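Long-range contacts in Bd3459 (Bdellovibrio bacteriovorus, PDB 5CEC), which probably acts as a serine-type D-Ala-D-Ala peptidase during predation on other bacteria and is bound here by its immunity protein Bd3460: residues A[341-346]-A[356-361]; A[382-387]-A[400-405]. The protein carries 1 engineered substitution. One frame throughout, in Å; residues are numbered along the deposited sequence.

Contact 1: A[341-346]-A[356-361]; sequences STVGSY and AKTGSV. With SO4 (sulfate ion), chain C.
T358 does most of the touching, and its two branches meet different things. Its OG1 lies 2.7 Å from T342 OG1, but whether the T342 proton goes there or to water 1 cannot be told. The methyl turns the other way: with chi1 at 52°, CG2 stands anti to the carbonyl carbon and comes 3.3 Å from Y346 OH, oblique to the tyrosine ring. V343 CG1 touches both, lying 3.8 Å from T358 CG2 and over the centre of one face of the Y346 ring. K357, T358 and G359 read as the KTG motif of penicillin-binding proteins, on the strand that borders the probable active site, and a sulfate, probably from the crystallisation liquor, occupies that site. T358 OG1 donates to sulfate O4 at 2.5 Å, and S360 OG to sulfate O2 at 2.8 Å; S70 and S251 hold the same ion. K357 starts off away from the 341-346 loop, but bends at chi2 and chi4 bring its ammonium back. There NZ donates to T358 O at 2.8 Å, tilted 24° from the carbonyl plane, and to water 1, which joins it to T342 OG1. The loop itself carries an ST turn: V343 N donates to S341 OG at 3.1 Å.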
loop_
_atom_site.group_PDB
_atom_site.type_symbol
_atom_site.label_atom_id
_atom_site.label_comp_id
_atom_site.label_asym_id
_atom_site.label_seq_id
_atom_site.Cartn_x
_atom_site.Cartn_y
_atom_site.Cartn_z
ATOM N N SER A 341 3.495 5.268 -1.982
ATOM C CA SER A 341 3.448 3.981 -1.293
ATOM C C SER A 341 3.119 4.158 0.169
ATOM O O SER A 341 3.230 5.228 0.751
ATOM C CB SER A 341 4.773 3.216 -1.418
ATOM O OG SER A 341 5.712 3.676 -0.477
ATOM N N THR A 342 2.805 3.030 0.802
ATOM C CA THR A 342 2.485 3.059 2.243
ATOM C C THR A 342 3.706 3.340 3.123
ATOM O O THR A 342 3.564 3.548 4.329
ATOM C CB THR A 342 1.828 1.766 2.710
ATOM O OG1 THR A 342 2.764 0.685 2.609
ATOM C CG2 THR A 342 0.568 1.430 1.928
ATOM N N VAL A 343 4.915 3.334 2.537
ATOM C CA VAL A 343 6.135 3.691 3.267
ATOM C C VAL A 343 6.745 5.014 2.804
ATOM O O VAL A 343 7.886 5.321 3.120
ATOM C CB VAL A 343 7.177 2.564 3.270
ATOM C CG1 VAL A 343 6.614 1.375 4.029
ATOM C CG2 VAL A 343 7.656 2.213 1.860
ATOM N N GLY A 344 5.956 5.826 2.103
ATOM C CA GLY A 344 6.428 7.103 1.615
ATOM C C GLY A 344 6.897 8.054 2.707
ATOM O O GLY A 344 7.734 8.913 2.437
ATOM N N SER A 345 6.325 7.928 3.910
ATOM C CA SER A 345 6.733 8.723 5.100
ATOM C C SER A 345 7.279 7.845 6.230
ATOM O O SER A 345 7.012 8.028 7.428
ATOM C CB SER A 345 5.568 9.571 5.590
ATOM O OG SER A 345 5.228 10.541 4.627
ATOM N N TYR A 346 8.127 6.923 5.858
ATOM C CA TYR A 346 8.888 6.149 6.845
ATOM C C TYR A 346 10.233 6.828 7.009
ATOM O O TYR A 346 11.199 6.487 6.276
ATOM C CB TYR A 346 9.034 4.693 6.414
ATOM C CG TYR A 346 7.920 3.830 6.911
ATOM C CD1 TYR A 346 6.589 4.215 6.772
ATOM C CD2 TYR A 346 8.164 2.643 7.545
ATOM C CE1 TYR A 346 5.569 3.403 7.220
ATOM C CE2 TYR A 346 7.142 1.864 8.017
ATOM C CZ TYR A 346 5.856 2.225 7.832
ATOM O OH TYR A 346 4.854 1.435 8.331
ATOM N N ALA A 356 10.365 -2.304 2.169
ATOM C CA ALA A 356 9.454 -2.934 3.144
ATOM C C ALA A 356 8.003 -2.926 2.687
ATOM O O ALA A 356 7.583 -2.066 1.892
ATOM C CB ALA A 356 9.560 -2.272 4.500
ATOM N N LYS A 357 7.251 -3.877 3.238
ATOM C CA LYS A 357 5.831 -4.019 3.043
ATOM C C LYS A 357 5.166 -3.930 4.413
ATOM O O LYS A 357 5.567 -4.568 5.355
ATOM C CB LYS A 357 5.505 -5.386 2.412
ATOM C CG LYS A 357 4.001 -5.636 2.176
ATOM C CD LYS A 357 3.470 -4.843 0.984
ATOM C CE LYS A 357 1.950 -4.742 1.007
ATOM N NZ LYS A 357 1.467 -3.753 2.024
ATOM N N THR A 358 4.110 -3.127 4.489
ATOM C CA THR A 358 3.275 -2.932 5.659
ATOM C C THR A 358 2.092 -3.899 5.718
ATOM O O THR A 358 1.670 -4.468 4.706
ATOM C CB THR A 358 2.731 -1.505 5.617
ATOM O OG1 THR A 358 2.128 -1.283 4.351
ATOM C CG2 THR A 358 3.820 -0.460 5.841
ATOM N N GLY A 359 1.495 -3.992 6.899
ATOM C CA GLY A 359 0.212 -4.663 7.056
ATOM C C GLY A 359 -0.543 -4.172 8.257
ATOM O O GLY A 359 0.059 -3.753 9.238
ATOM N N SER A 360 -1.862 -4.131 8.119
ATOM C CA SER A 360 -2.776 -3.680 9.156
ATOM C C SER A 360 -4.078 -4.477 9.089
ATOM O O SER A 360 -4.748 -4.450 8.058
ATOM C CB SER A 360 -3.111 -2.197 8.933
ATOM O OG SER A 360 -1.980 -1.417 8.626
ATOM N N VAL A 361 -4.427 -5.182 10.178
ATOM C CA VAL A 361 -5.760 -5.825 10.354
ATOM C C VAL A 361 -6.151 -5.640 11.824
ATOM O O VAL A 361 -5.372 -5.136 12.638
ATOM C CB VAL A 361 -5.773 -7.337 9.984
ATOM C CG1 VAL A 361 -5.620 -7.561 8.492
ATOM C CG2 VAL A 361 -4.730 -8.126 10.762
HETATM S S SO4 C . -1.544 -1.780 4.498
HETATM O O1 SO4 C . -2.138 -0.465 4.113
HETATM O O2 SO4 C . -1.393 -1.931 5.953
HETATM O O3 SO4 C . -2.401 -2.885 3.846
HETATM O O4 SO4 C . -0.236 -1.933 3.843
HETATM O O HOH W 1 2.734 -1.490 1.095
#

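Contact 2: A[382-387]-A[400-405]; sequences VLMHTD and QQIKNK
M384 and I402 lie against each other where helix 394-411 packs on the antiparallel sheet of the fold shared by penicillin-binding proteins and serine beta-lactamases. The helix runs nearly antiparallel to strand 382-385, at 150° between the two segments, with their axes 9.6 Å apart at closest approach. I402 is the residue that fits down between the two strand side chains. Its CG1 is 3.3 Å from M384 CG, tighter than usual for two carbons, and 3.9 Å from V382 CG1; the CD1 beyond it also rests on M384 CG. The other branch, CG2, faces V382 CB. V382 holds CG1 anti to its backbone N (chi1 -171°), which puts that methyl beside I402 CG1 and near the chain of K405. L383, between V382 and M384 on the strand, turns to the other face of the sheet and meets I71. I402 also touches K365 and L367 on the adjoining strand, while L41 of strand 40-48 touches both V382 and M384. M384 does not lie extended: bends at chi2 and chi3 take SD toward K405 and CE toward Q401. SD ends 4.2 Å from K405 CE, and the M384 side chain crosses that of Q401 at about a right angle, with CE 3.4 Å from Q401 OE1.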
loop_
_atom_site.group_PDB
_atom_site.type_symbol
_atom_site.label_atom_id
_atom_site.label_comp_id
_atom_site.label_asym_id
_atom_site.label_seq_id
_atom_site.Cartn_x
_atom_site.Cartn_y
_atom_site.Cartn_z
ATOM N N VAL A 382 8.580 -7.792 11.597
ATOM C CA VAL A 382 8.024 -7.382 12.896
ATOM C C VAL A 382 6.528 -7.629 12.882
ATOM O O VAL A 382 5.826 -7.097 12.012
ATOM C CB VAL A 382 8.270 -5.880 13.207
ATOM C CG1 VAL A 382 7.883 -5.560 14.641
ATOM C CG2 VAL A 382 9.707 -5.475 12.932
ATOM N N LEU A 383 6.071 -8.454 13.831
ATOM C CA LEU A 383 4.673 -8.846 13.923
ATOM C C LEU A 383 4.159 -8.306 15.248
ATOM O O LEU A 383 4.547 -8.800 16.300
ATOM C CB LEU A 383 4.504 -10.357 13.835
ATOM C CG LEU A 383 5.172 -11.024 12.631
ATOM C CD1 LEU A 383 4.985 -12.532 12.710
ATOM C CD2 LEU A 383 4.657 -10.504 11.322
ATOM N N MET A 384 3.324 -7.257 15.209
ATOM C CA MET A 384 2.722 -6.683 16.428
ATOM C C MET A 384 1.309 -7.163 16.562
ATOM O O MET A 384 0.617 -7.392 15.581
ATOM C CB MET A 384 2.684 -5.166 16.402
ATOM C CG MET A 384 4.010 -4.469 16.202
ATOM S SD MET A 384 5.161 -4.647 17.578
ATOM C CE MET A 384 4.291 -3.805 18.877
ATOM N N HIS A 385 0.909 -7.248 17.819
ATOM C CA HIS A 385 -0.466 -7.412 18.213
ATOM C C HIS A 385 -1.136 -6.048 18.448
ATOM O O HIS A 385 -0.549 -5.163 19.045
ATOM C CB HIS A 385 -0.526 -8.218 19.513
ATOM C CG HIS A 385 -1.870 -8.203 20.099
ATOM N ND1 HIS A 385 -2.875 -9.007 19.625
ATOM C CD2 HIS A 385 -2.437 -7.351 20.989
ATOM C CE1 HIS A 385 -4.010 -8.666 20.228
ATOM N NE2 HIS A 385 -3.760 -7.668 21.050
ATOM N N THR A 386 -2.368 -5.911 17.950
ATOM C CA THR A 386 -3.239 -4.767 18.206
ATOM C C THR A 386 -4.618 -5.254 18.567
ATOM O O THR A 386 -4.947 -6.428 18.334
ATOM C CB THR A 386 -3.343 -3.833 16.976
ATOM O OG1 THR A 386 -3.760 -4.548 15.814
ATOM C CG2 THR A 386 -1.988 -3.215 16.629
ATOM N N ASP A 387 -5.448 -4.346 19.087
ATOM C CA ASP A 387 -6.895 -4.617 19.261
ATOM C C ASP A 387 -7.657 -3.420 18.679
ATOM O O ASP A 387 -8.273 -2.609 19.382
ATOM C CB ASP A 387 -7.277 -4.871 20.723
ATOM C CG ASP A 387 -6.517 -6.046 21.356
ATOM O OD1 ASP A 387 -6.900 -7.215 21.146
ATOM O OD2 ASP A 387 -5.536 -5.793 22.108
ATOM N N GLN A 400 4.452 3.273 14.985
ATOM C CA GLN A 400 5.667 3.941 15.421
ATOM C C GLN A 400 6.545 3.006 16.250
ATOM O O GLN A 400 7.778 3.074 16.155
ATOM C CB GLN A 400 5.406 5.254 16.136
ATOM C CG GLN A 400 6.683 6.107 16.327
ATOM C CD GLN A 400 7.297 6.541 15.025
ATOM O OE1 GLN A 400 6.654 7.168 14.196
ATOM N NE2 GLN A 400 8.589 6.268 14.852
ATOM N N GLN A 401 5.955 2.109 17.027
ATOM C CA GLN A 401 6.767 1.113 17.727
ATOM C C GLN A 401 7.546 0.236 16.756
ATOM O O GLN A 401 8.724 -0.046 17.001
ATOM C CB GLN A 401 5.930 0.267 18.676
ATOM C CG GLN A 401 5.470 1.001 19.917
ATOM C CD GLN A 401 4.720 0.111 20.882
ATOM O OE1 GLN A 401 4.843 -1.112 20.851
ATOM N NE2 GLN A 401 3.984 0.727 21.792
ATOM N N ILE A 402 6.912 -0.190 15.661
ATOM C CA ILE A 402 7.597 -0.959 14.643
ATOM C C ILE A 402 8.739 -0.150 14.044
ATOM O O ILE A 402 9.848 -0.636 13.919
ATOM C CB ILE A 402 6.631 -1.423 13.536
ATOM C CG1 ILE A 402 5.610 -2.440 14.084
ATOM C CG2 ILE A 402 7.417 -2.010 12.368
ATOM C CD1 ILE A 402 4.491 -2.740 13.137
ATOM N N LYS A 403 8.469 1.095 13.659
ATOM C CA LYS A 403 9.502 1.929 13.060
ATOM C C LYS A 403 10.697 2.076 13.978
ATOM O O LYS A 403 11.849 1.990 13.539
ATOM C CB LYS A 403 8.925 3.317 12.757
ATOM C CG LYS A 403 7.904 3.315 11.656
ATOM C CD LYS A 403 7.336 4.707 11.400
ATOM C CE LYS A 403 6.309 4.712 10.280
ATOM N NZ LYS A 403 5.743 6.055 10.058
ATOM N N ASN A 404 10.434 2.258 15.260
ATOM C CA ASN A 404 11.525 2.383 16.238
ATOM C C ASN A 404 12.308 1.102 16.370
ATOM O O ASN A 404 13.531 1.164 16.502
ATOM C CB ASN A 404 11.004 2.895 17.585
ATOM C CG ASN A 404 10.481 4.352 17.515
ATOM O OD1 ASN A 404 10.690 5.062 16.540
ATOM N ND2 ASN A 404 9.850 4.787 18.550
ATOM N N LYS A 405 11.634 -0.042 16.315
ATOM C CA LYS A 405 12.359 -1.337 16.391
ATOM C C LYS A 405 13.249 -1.550 15.154
ATOM O O LYS A 405 14.402 -2.025 15.252
ATOM C CB LYS A 405 11.375 -2.504 16.534
ATOM C CG LYS A 405 10.721 -2.596 17.911
ATOM C CD LYS A 405 9.661 -3.667 17.942
ATOM C CE LYS A 405 8.864 -3.676 19.214
ATOM N NZ LYS A 405 9.745 -3.985 20.384
#

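Overall arrangement
Following the chain from the N terminus, strand 333-334 leads into a long loop whose middle, 341-346, belongs to contact 1; nine residues later that contact closes on strand 354-361. The chain then turns back through strands 364-373 and 376-385, and contact 2 closes over twelve intervening residues, the last six of them the start of helix 394-411. The two closures come in series, neither nesting nor crossing. L367 of strand 364-373, between the two contact strands, is touched by T358 of one contact and I402 of the other. Y346 makes a cation-pi contact with K403, joining loop to helix, and D107 of the Bd3460 chain meets both residues, with a salt bridge to K403.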